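Local structure of cell wall surface anchor family protein (Streptococcus agalactiae serogroup V, 3PF2) at residues A[56-67]-A[130-141]; A[261-272]-A[285-293]. The protein forms, as the major pilin, the backbone of a Gram-positive surface pilus that is probably involved in adhesion, this chain being its C-terminal two-domain, calcium-binding fragment. One frame throughout, in Å; residues are numbered along the deposited sequence.

In the fold
The two contacts lie in series along the chain and in different domains of the pilin fragment. Interaction 1 pairs two inner strands of a five-stranded antiparallel sheet in the Cna-B-like domain; interaction 2 is a hairpin at the margin of a four-stranded sheet in the following prealbumin-like domain. Their centres are about 29 Å apart and their nearest atoms about 10 Å, so neither touches the other. A bound calcium ion is nearer interaction 1: the Phe131 side chain is about 10 Å from it, and that of Leu57 about 6 Å from the side chain of the calcium ligand Lys11. In interaction 2, the side chain of Ala261 is about 12 Å from that of Asp19, another ligand.

Interaction 1 (A[56-67]-A[130-141]); sequences GLTYKSVGKIKI and AFLEIPVASTIN
Gly56 to Ile67 runs antiparallel to Ala130 to Asn141, with 150° between strands 57-62 and 132-140. Thr58 and Thr139 form a hydrogen-bonded pair, after which a classic beta bulge sets Lys60 and Ser61 opposite Ala137. Ala137 O takes a 2.8 Å bond from Lys60 N, which sits above the carbonyl plane, and a weak one from Ser61 N. Beyond Gly63, whose N reaches Pro135 O, a short loop precedes a second ladder at Lys66 and Glu133. Pro135 CD lies 3.3 Å from Lys64 O.

The side chain of Asn141 crosses that of Thr58 at about a right angle. Its CG stands between backbone N and carbonyl carbon (chi1 63°), turning ND2 onto Thr58 OG1 at 3.0 Å with that oxygen in the amide plane. Lys143 N and Asp55 O also hold this amide.

The largely apolar face includes Leu57, Tyr59, Val62, Val136 and Leu132, plus Ser138, its OG weakly bonded to Trp31 NE1. Val136 CG1 meets the Tyr59 ring at its edge, 3.8 Å from CD1, while Ser61 N lies over one ring face. Leu132 CD1 touches Ile65 CG2 at 3.6 Å and Ile67 CG1. Ile65 and Ile134 run side by side, CD1 against CG2, and Phe95 of strand 90-95 touches both Leu132 and Ile134.

Glu133, on the opposite face, turns OE1 to Asn125 instead of Lys66. Backbone bonds thus fix the register on both sides of the bulge, aliphatic branches pack toward strand 90-95, consistent with an Ig-like sandwich interior, and the Asn141 amide has three polar partners, its backbone N adding a 2.8 Å bond to Gly56 O.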
loop_
_atom_site.group_PDB
_atom_site.type_symbol
_atom_site.label_atom_id
_atom_site.label_comp_id
_atom_site.label_asym_id
_atom_site.label_seq_id
_atom_site.Cartn_x
_atom_site.Cartn_y
_atom_site.Cartn_z
ATOM N N GLY A 56 -0.005 -9.516 -0.221
ATOM C CA GLY A 56 -0.947 -8.481 -0.645
ATOM C C GLY A 56 -0.291 -7.225 -1.188
ATOM O O GLY A 56 -0.976 -6.239 -1.471
ATOM N N LEU A 57 1.031 -7.249 -1.327
ATOM C CA LEU A 57 1.763 -6.135 -1.933
ATOM C C LEU A 57 2.405 -6.558 -3.247
ATOM O O LEU A 57 2.951 -7.651 -3.340
ATOM C CB LEU A 57 2.836 -5.620 -0.977
ATOM C CG LEU A 57 2.370 -5.100 0.390
ATOM C CD1 LEU A 57 3.554 -4.759 1.253
ATOM C CD2 LEU A 57 1.464 -3.871 0.251
ATOM N N THR A 58 2.326 -5.695 -4.258
ATOM C CA THR A 58 3.058 -5.894 -5.514
ATOM C C THR A 58 4.148 -4.833 -5.638
ATOM O O THR A 58 3.868 -3.635 -5.656
ATOM C CB THR A 58 2.112 -5.880 -6.753
ATOM O OG1 THR A 58 1.201 -6.984 -6.666
ATOM C CG2 THR A 58 2.918 -5.989 -8.078
ATOM N N TYR A 59 5.397 -5.292 -5.705
ATOM C CA TYR A 59 6.558 -4.458 -5.989
ATOM C C TYR A 59 6.508 -3.897 -7.416
ATOM O O TYR A 59 6.157 -4.617 -8.370
ATOM C CB TYR A 59 7.836 -5.292 -5.802
ATOM C CG TYR A 59 9.097 -4.695 -6.407
ATOM C CD1 TYR A 59 9.936 -3.870 -5.656
ATOM C CD2 TYR A 59 9.458 -4.980 -7.727
ATOM C CE1 TYR A 59 11.098 -3.329 -6.209
ATOM C CE2 TYR A 59 10.600 -4.443 -8.292
ATOM C CZ TYR A 59 11.420 -3.633 -7.526
ATOM O OH TYR A 59 12.566 -3.097 -8.067
ATOM N N LYS A 60 6.854 -2.619 -7.557
ATOM C CA LYS A 60 6.870 -1.963 -8.872
ATOM C C LYS A 60 8.275 -1.609 -9.322
ATOM O O LYS A 60 8.671 -1.953 -10.431
ATOM C CB LYS A 60 5.990 -0.710 -8.909
ATOM C CG LYS A 60 4.500 -0.984 -8.858
ATOM C CD LYS A 60 4.037 -1.826 -10.052
ATOM C CE LYS A 60 2.659 -2.421 -9.790
ATOM N NZ LYS A 60 2.138 -3.130 -11.001
ATOM N N SER A 61 9.018 -0.907 -8.470
ATOM C CA SER A 61 10.366 -0.453 -8.814
ATOM C C SER A 61 11.053 0.108 -7.596
ATOM O O SER A 61 10.403 0.376 -6.578
ATOM C CB SER A 61 10.303 0.655 -9.882
ATOM O OG SER A 61 9.457 1.705 -9.453
ATOM N N VAL A 62 12.371 0.284 -7.698
ATOM C CA VAL A 62 13.131 1.045 -6.716
ATOM C C VAL A 62 13.407 2.426 -7.308
ATOM O O VAL A 62 13.753 2.545 -8.495
ATOM C CB VAL A 62 14.459 0.345 -6.334
ATOM C CG1 VAL A 62 15.265 1.193 -5.354
ATOM C CG2 VAL A 62 14.198 -1.074 -5.753
ATOM N N GLY A 63 13.254 3.460 -6.481
ATOM C CA GLY A 63 13.407 4.844 -6.908
ATOM C C GLY A 63 14.820 5.366 -6.750
ATOM O O GLY A 63 15.789 4.611 -6.853
ATOM N N LYS A 64 14.936 6.661 -6.479
ATOM C CA LYS A 64 16.242 7.292 -6.405
ATOM C C LYS A 64 16.810 7.151 -4.988
ATOM O O LYS A 64 16.263 7.709 -4.041
ATOM C CB LYS A 64 16.128 8.759 -6.814
ATOM C CG LYS A 64 17.419 9.345 -7.347
ATOM C CD LYS A 64 17.216 10.692 -8.055
ATOM C CE LYS A 64 16.917 11.806 -7.062
ATOM N NZ LYS A 64 16.894 13.146 -7.725
ATOM N N ILE A 65 17.914 6.414 -4.861
ATOM C CA ILE A 65 18.553 6.183 -3.555
ATOM C C ILE A 65 19.429 7.371 -3.166
ATOM O O ILE A 65 20.280 7.798 -3.957
ATOM C CB ILE A 65 19.332 4.842 -3.529
ATOM C CG1 ILE A 65 18.371 3.683 -3.806
ATOM C CG2 ILE A 65 20.082 4.648 -2.198
ATOM C CD1 ILE A 65 18.979 2.301 -3.686
ATOM N N LYS A 66 19.210 7.900 -1.955
ATOM C CA LYS A 66 19.831 9.140 -1.487
ATOM C C LYS A 66 20.539 8.965 -0.160
ATOM O O LYS A 66 20.069 8.231 0.702
ATOM C CB LYS A 66 18.782 10.251 -1.279
ATOM C CG LYS A 66 17.860 10.526 -2.449
ATOM C CD LYS A 66 18.596 11.177 -3.615
ATOM C CE LYS A 66 19.239 12.507 -3.234
ATOM N NZ LYS A 66 18.269 13.615 -3.031
ATOM N N ILE A 67 21.673 9.647 -0.019
ATOM C CA ILE A 67 22.245 9.953 1.288
ATOM C C ILE A 67 22.380 11.463 1.376
ATOM O O ILE A 67 23.128 12.077 0.598
ATOM C CB ILE A 67 23.611 9.269 1.532
ATOM C CG1 ILE A 67 23.476 7.747 1.441
ATOM C CG2 ILE A 67 24.144 9.671 2.895
ATOM C CD1 ILE A 67 24.807 6.998 1.380
ATOM N N ALA A 130 21.676 13.548 7.605
ATOM C CA ALA A 130 21.717 12.606 6.482
ATOM C C ALA A 130 21.606 11.155 6.903
ATOM O O ALA A 130 22.149 10.751 7.941
ATOM C CB ALA A 130 23.006 12.789 5.672
ATOM N N PHE A 131 20.927 10.374 6.068
ATOM C CA PHE A 131 20.808 8.929 6.252
ATOM C C PHE A 131 20.560 8.275 4.893
ATOM O O PHE A 131 20.345 8.977 3.895
ATOM C CB PHE A 131 19.686 8.605 7.259
ATOM C CG PHE A 131 18.316 8.996 6.788
ATOM C CD1 PHE A 131 17.513 8.065 6.116
ATOM C CD2 PHE A 131 17.818 10.286 7.020
ATOM C CE1 PHE A 131 16.232 8.424 5.652
ATOM C CE2 PHE A 131 16.536 10.638 6.561
ATOM C CZ PHE A 131 15.754 9.690 5.886
ATOM N N LEU A 132 20.621 6.944 4.842
ATOM C CA LEU A 132 20.369 6.204 3.608
ATOM C C LEU A 132 18.869 6.012 3.425
ATOM O O LEU A 132 18.190 5.447 4.284
ATOM C CB LEU A 132 21.082 4.849 3.594
ATOM C CG LEU A 132 20.831 3.957 2.367
ATOM C CD1 LEU A 132 21.494 4.559 1.130
ATOM C CD2 LEU A 132 21.322 2.519 2.576
ATOM N N GLU A 133 18.371 6.497 2.290
ATOM C CA GLU A 133 16.948 6.476 1.977
ATOM C C GLU A 133 16.722 5.722 0.679
ATOM O O GLU A 133 17.289 6.072 -0.355
ATOM C CB GLU A 133 16.418 7.906 1.886
ATOM C CG GLU A 133 15.001 8.042 1.337
ATOM C CD GLU A 133 14.627 9.490 1.052
ATOM O OE1 GLU A 133 15.398 10.428 1.376
ATOM O OE2 GLU A 133 13.517 9.698 0.512
ATOM N N ILE A 134 15.901 4.679 0.748
ATOM C CA ILE A 134 15.582 3.847 -0.412
ATOM C C ILE A 134 14.075 3.839 -0.648
ATOM O O ILE A 134 13.338 3.139 0.053
ATOM C CB ILE A 134 16.072 2.377 -0.254
ATOM C CG1 ILE A 134 17.558 2.320 0.120
ATOM C CG2 ILE A 134 15.763 1.558 -1.527
ATOM C CD1 ILE A 134 18.036 0.919 0.408
ATOM N N PRO A 135 13.605 4.619 -1.633
ATOM C CA PRO A 135 12.179 4.577 -1.967
ATOM C C PRO A 135 11.846 3.358 -2.814
ATOM O O PRO A 135 12.559 3.060 -3.780
ATOM C CB PRO A 135 11.947 5.878 -2.760
ATOM C CG PRO A 135 13.295 6.448 -3.056
ATOM C CD PRO A 135 14.362 5.505 -2.531
ATOM N N VAL A 136 10.796 2.631 -2.434
ATOM C CA VAL A 136 10.356 1.446 -3.157
ATOM C C VAL A 136 8.892 1.612 -3.556
ATOM O O VAL A 136 8.006 1.684 -2.703
ATOM C CB VAL A 136 10.566 0.144 -2.345
ATOM C CG1 VAL A 136 10.098 -1.078 -3.142
ATOM C CG2 VAL A 136 12.047 -0.006 -1.979
ATOM N N ALA A 137 8.648 1.674 -4.859
ATOM C CA ALA A 137 7.286 1.781 -5.370
ATOM C C ALA A 137 6.549 0.449 -5.288
ATOM O O ALA A 137 7.119 -0.615 -5.569
ATOM C CB ALA A 137 7.305 2.313 -6.799
ATOM N N SER A 138 5.277 0.521 -4.897
ATOM C CA SER A 138 4.507 -0.644 -4.493
ATOM C C SER A 138 3.024 -0.365 -4.725
ATOM O O SER A 138 2.633 0.786 -4.809
ATOM C CB SER A 138 4.749 -0.882 -2.987
ATOM O OG SER A 138 4.133 -2.072 -2.523
ATOM N N THR A 139 2.226 -1.424 -4.865
ATOM C CA THR A 139 0.758 -1.297 -4.835
ATOM C C THR A 139 0.197 -2.331 -3.870
ATOM O O THR A 139 0.862 -3.314 -3.557
ATOM C CB THR A 139 0.108 -1.533 -6.217
ATOM O OG1 THR A 139 0.405 -2.866 -6.670
ATOM C CG2 THR A 139 0.599 -0.523 -7.250
ATOM N N ILE A 140 -1.017 -2.096 -3.373
ATOM C CA ILE A 140 -1.765 -3.133 -2.687
ATOM C C ILE A 140 -2.482 -3.937 -3.781
ATOM O O ILE A 140 -3.016 -3.349 -4.716
ATOM C CB ILE A 140 -2.827 -2.530 -1.736
ATOM C CG1 ILE A 140 -2.167 -1.647 -0.660
ATOM C CG2 ILE A 140 -3.677 -3.635 -1.084
ATOM C CD1 ILE A 140 -3.146 -0.883 0.270
ATOM N N ASN A 141 -2.489 -5.261 -3.672
ATOM C CA ASN A 141 -3.150 -6.087 -4.687
ATOM C C ASN A 141 -4.377 -6.835 -4.163
ATOM O O ASN A 141 -4.786 -6.655 -3.011
ATOM C CB ASN A 141 -2.146 -7.049 -5.339
ATOM C CG ASN A 141 -1.571 -8.032 -4.356
ATOM O OD1 ASN A 141 -2.308 -8.645 -3.596
ATOM N ND2 ASN A 141 -0.244 -8.202 -4.372
#

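Interaction 2 (A[261-272]-A[285-293]); sequences AEGTAVTYKLKE and EIEFTVSQT
Tyr268 and Phe288 meet on the buried face of a hairpin, but not as stacked rings. Phe288 CG stands between its backbone N and carbonyl carbon (chi1 66°), which swings the ring across toward the partner strand. Tyr268 CB then lies over its face, 3.9 Å from the ring centroid, in a CH-pi contact. The two ring planes are 27° apart and slid until they barely overlap. Leu270 crosses the Phe288 side chain at about a right angle, its CG 3.8 Å from CE2, and Phe186 of strand 178-190 meets that ring edge-to-face. Beside the Tyr268 ring, and oblique to it, Val290 CG2 lies 3.7 Å from Tyr268 CD2, while the phenol OH is bonded to Ala254 O.

These residues belong to strands 266-274 and 286-290, the antiparallel hairpin closing one side of the sheet in the prealbumin-like domain. Paired backbone bonds join Val266 with Val290, Tyr268 with Phe288 and Leu270 with Ile286, the last pair including a 2.7 Å bond from Leu270 N to Ile286 O.

The other face is polar. Lys269, fully extended with CG anti to the carbonyl carbon (chi1 -64°), lies alongside Glu287, yet NZ stays 4.2 Å from Glu287 OE2, beyond a salt bridge, and bonds instead to Ser207 O. A water links Thr267 OG1 to Glu287 OE1.

Past the Val266-Val290 pair, a second water joins Gly263 O to Gln292 N. Gln292, stretched out from its backbone, packs CB 3.2 Å from Ala261 O and lies beside Glu262, amide and carboxylate planes 55° apart.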
loop_
_atom_site.group_PDB
_atom_site.type_symbol
_atom_site.label_atom_id
_atom_site.label_comp_id
_atom_site.label_asym_id
_atom_site.label_seq_id
_atom_site.Cartn_x
_atom_site.Cartn_y
_atom_site.Cartn_z
ATOM N N ALA A 261 -5.110 1.320 10.397
ATOM C CA ALA A 261 -6.138 0.477 9.784
ATOM C C ALA A 261 -7.508 0.571 10.482
ATOM O O ALA A 261 -8.518 0.168 9.904
ATOM C CB ALA A 261 -5.660 -0.984 9.692
ATOM N N GLU A 262 -7.519 1.106 11.707
ATOM C CA GLU A 262 -8.750 1.397 12.447
ATOM C C GLU A 262 -9.265 2.824 12.242
ATOM O O GLU A 262 -10.236 3.240 12.904
ATOM C CB GLU A 262 -8.513 1.195 13.945
ATOM C CG GLU A 262 -8.071 -0.173 14.322
ATOM C CD GLU A 262 -8.067 -0.371 15.824
ATOM O OE1 GLU A 262 -8.337 0.605 16.570
ATOM O OE2 GLU A 262 -7.787 -1.505 16.256
ATOM N N GLY A 263 -8.621 3.567 11.337
ATOM C CA GLY A 263 -8.833 5.009 11.169
ATOM C C GLY A 263 -10.063 5.453 10.397
ATOM O O GLY A 263 -10.869 4.628 9.965
ATOM N N THR A 264 -10.188 6.765 10.213
ATOM C CA THR A 264 -11.457 7.356 9.748
ATOM C C THR A 264 -11.930 6.833 8.389
ATOM O O THR A 264 -11.172 6.779 7.415
ATOM C CB THR A 264 -11.448 8.897 9.750
ATOM O OG1 THR A 264 -11.011 9.364 11.037
ATOM C CG2 THR A 264 -12.867 9.421 9.519
ATOM N N ALA A 265 -13.206 6.470 8.367
ATOM C CA ALA A 265 -13.873 6.002 7.158
ATOM C C ALA A 265 -13.891 7.079 6.073
ATOM O O ALA A 265 -13.804 8.285 6.365
ATOM C CB ALA A 265 -15.275 5.542 7.487
ATOM N N VAL A 266 -13.985 6.634 4.819
ATOM C CA VAL A 266 -14.062 7.529 3.666
ATOM C C VAL A 266 -15.399 7.337 2.967
ATOM O O VAL A 266 -15.842 6.208 2.773
ATOM C CB VAL A 266 -12.898 7.262 2.675
ATOM C CG1 VAL A 266 -13.104 7.978 1.325
ATOM C CG2 VAL A 266 -11.580 7.715 3.282
ATOM N N THR A 267 -16.016 8.457 2.588
ATOM C CA THR A 267 -17.291 8.444 1.879
ATOM C C THR A 267 -17.088 8.315 0.376
ATOM O O THR A 267 -16.231 8.974 -0.213
ATOM C CB THR A 267 -18.097 9.733 2.175
ATOM O OG1 THR A 267 -18.389 9.777 3.568
ATOM C CG2 THR A 267 -19.421 9.761 1.375
ATOM N N TYR A 268 -17.894 7.451 -0.235
ATOM C CA TYR A 268 -17.986 7.369 -1.691
ATOM C C TYR A 268 -19.465 7.469 -2.052
ATOM O O TYR A 268 -20.320 7.494 -1.179
ATOM C CB TYR A 268 -17.411 6.046 -2.203
ATOM C CG TYR A 268 -15.928 5.888 -1.955
ATOM C CD1 TYR A 268 -15.000 6.323 -2.892
ATOM C CD2 TYR A 268 -15.458 5.317 -0.762
ATOM C CE1 TYR A 268 -13.629 6.183 -2.662
ATOM C CE2 TYR A 268 -14.082 5.177 -0.527
ATOM C CZ TYR A 268 -13.187 5.617 -1.482
ATOM O OH TYR A 268 -11.824 5.500 -1.288
ATOM N N LYS A 269 -19.757 7.565 -3.337
ATOM C CA LYS A 269 -21.147 7.719 -3.774
ATOM C C LYS A 269 -21.484 6.751 -4.885
ATOM O O LYS A 269 -20.618 6.364 -5.669
ATOM C CB LYS A 269 -21.382 9.145 -4.266
ATOM C CG LYS A 269 -21.221 10.178 -3.195
ATOM C CD LYS A 269 -21.538 11.570 -3.710
ATOM C CE LYS A 269 -21.299 12.573 -2.586
ATOM N NZ LYS A 269 -21.342 13.980 -3.101
ATOM N N LEU A 270 -22.753 6.358 -4.953
ATOM C CA LEU A 270 -23.248 5.632 -6.130
ATOM C C LEU A 270 -24.302 6.504 -6.802
ATOM O O LEU A 270 -25.144 7.074 -6.124
ATOM C CB LEU A 270 -23.887 4.300 -5.728
ATOM C CG LEU A 270 -22.982 3.260 -5.067
ATOM C CD1 LEU A 270 -23.832 2.077 -4.638
ATOM C CD2 LEU A 270 -21.895 2.816 -5.998
ATOM N N LYS A 271 -24.207 6.647 -8.117
ATOM C CA LYS A 271 -25.275 7.294 -8.880
ATOM C C LYS A 271 -26.015 6.210 -9.646
ATOM O O LYS A 271 -25.448 5.568 -10.530
ATOM C CB LYS A 271 -24.684 8.314 -9.841
ATOM C CG LYS A 271 -25.728 9.027 -10.699
ATOM C CD LYS A 271 -25.054 9.795 -11.819
ATOM C CE LYS A 271 -26.097 10.405 -12.753
ATOM N NZ LYS A 271 -25.428 11.196 -13.825
ATOM N N GLU A 272 -27.285 6.010 -9.309
ATOM C CA GLU A 272 -28.080 5.001 -9.979
ATOM C C GLU A 272 -28.449 5.504 -11.370
ATOM O O GLU A 272 -29.070 6.565 -11.508
ATOM C CB GLU A 272 -29.325 4.656 -9.169
ATOM C CG GLU A 272 -30.074 3.434 -9.716
ATOM C CD GLU A 272 -31.156 2.937 -8.783
ATOM O OE1 GLU A 272 -31.162 3.352 -7.606
ATOM O OE2 GLU A 272 -32.006 2.121 -9.221
ATOM N N GLU A 285 -28.117 10.908 -5.400
ATOM C CA GLU A 285 -27.038 9.930 -5.296
ATOM C C GLU A 285 -27.050 9.294 -3.911
ATOM O O GLU A 285 -27.601 9.858 -2.956
ATOM C CB GLU A 285 -25.689 10.582 -5.617
ATOM C CG GLU A 285 -25.643 11.087 -7.070
ATOM C CD GLU A 285 -24.333 11.710 -7.513
ATOM O OE1 GLU A 285 -23.528 12.131 -6.657
ATOM O OE2 GLU A 285 -24.124 11.805 -8.754
ATOM N N ILE A 286 -26.452 8.115 -3.823
ATOM C CA ILE A 286 -26.452 7.295 -2.613
ATOM C C ILE A 286 -25.051 7.307 -2.017
ATOM O O ILE A 286 -24.096 6.919 -2.684
ATOM C CB ILE A 286 -26.803 5.830 -2.960
ATOM C CG1 ILE A 286 -28.192 5.758 -3.620
ATOM C CG2 ILE A 286 -26.678 4.927 -1.708
ATOM C CD1 ILE A 286 -28.274 4.768 -4.741
ATOM N N GLU A 287 -24.932 7.743 -0.771
ATOM C CA GLU A 287 -23.629 7.751 -0.109
ATOM C C GLU A 287 -23.387 6.431 0.608
ATOM O O GLU A 287 -24.326 5.769 1.048
ATOM C CB GLU A 287 -23.523 8.932 0.863
ATOM C CG GLU A 287 -23.494 10.282 0.158
ATOM C CD GLU A 287 -23.147 11.454 1.073
ATOM O OE1 GLU A 287 -22.983 11.260 2.301
ATOM O OE2 GLU A 287 -23.026 12.580 0.539
ATOM N N PHE A 288 -22.121 6.027 0.701
ATOM C CA PHE A 288 -21.741 4.931 1.591
ATOM C C PHE A 288 -20.360 5.188 2.142
ATOM O O PHE A 288 -19.648 6.040 1.629
ATOM C CB PHE A 288 -21.792 3.563 0.885
ATOM C CG PHE A 288 -20.785 3.380 -0.219
ATOM C CD1 PHE A 288 -19.551 2.736 0.025
ATOM C CD2 PHE A 288 -21.074 3.786 -1.517
ATOM C CE1 PHE A 288 -18.620 2.519 -1.010
ATOM C CE2 PHE A 288 -20.150 3.584 -2.565
ATOM C CZ PHE A 288 -18.929 2.940 -2.317
ATOM N N THR A 289 -19.985 4.466 3.196
ATOM C CA THR A 289 -18.639 4.626 3.732
ATOM C C THR A 289 -17.871 3.318 3.709
ATOM O O THR A 289 -18.442 2.245 3.911
ATOM C CB THR A 289 -18.622 5.190 5.154
ATOM O OG1 THR A 289 -19.443 4.378 5.992
ATOM C CG2 THR A 289 -19.142 6.625 5.188
ATOM N N VAL A 290 -16.581 3.440 3.429
ATOM C CA VAL A 290 -15.626 2.356 3.542
ATOM C C VAL A 290 -14.832 2.587 4.822
ATOM O O VAL A 290 -14.289 3.681 5.033
ATOM C CB VAL A 290 -14.671 2.335 2.332
ATOM C CG1 VAL A 290 -13.587 1.258 2.535
ATOM C CG2 VAL A 290 -15.462 2.049 1.059
ATOM N N SER A 291 -14.815 1.571 5.684
ATOM C CA SER A 291 -14.136 1.627 6.985
ATOM C C SER A 291 -13.358 0.339 7.204
ATOM O O SER A 291 -13.315 -0.523 6.334
ATOM C CB SER A 291 -15.172 1.764 8.099
ATOM O OG SER A 291 -15.901 0.544 8.258
ATOM N N GLN A 292 -12.768 0.180 8.385
ATOM C CA GLN A 292 -12.102 -1.079 8.693
ATOM C C GLN A 292 -13.056 -2.280 8.618
ATOM O O GLN A 292 -12.649 -3.382 8.240
ATOM C CB GLN A 292 -11.465 -1.014 10.078
ATOM C CG GLN A 292 -10.746 -2.305 10.455
ATOM C CD GLN A 292 -10.116 -2.240 11.820
ATOM O OE1 GLN A 292 -10.720 -1.765 12.769
ATOM N NE2 GLN A 292 -8.887 -2.709 11.918
ATOM N N THR A 293 -14.324 -2.052 8.947
ATOM C CA THR A 293 -15.272 -3.148 9.145
ATOM C C THR A 293 -16.452 -3.154 8.166
ATOM O O THR A 293 -17.480 -3.791 8.429
ATOM C CB THR A 293 -15.815 -3.174 10.607
ATOM O OG1 THR A 293 -16.465 -1.920 10.905
ATOM C CG2 THR A 293 -14.678 -3.407 11.598
HETATM O O HOH W 1 -12.456 2.337 10.307
HETATM O O HOH W 2 -21.008 9.796 4.125
#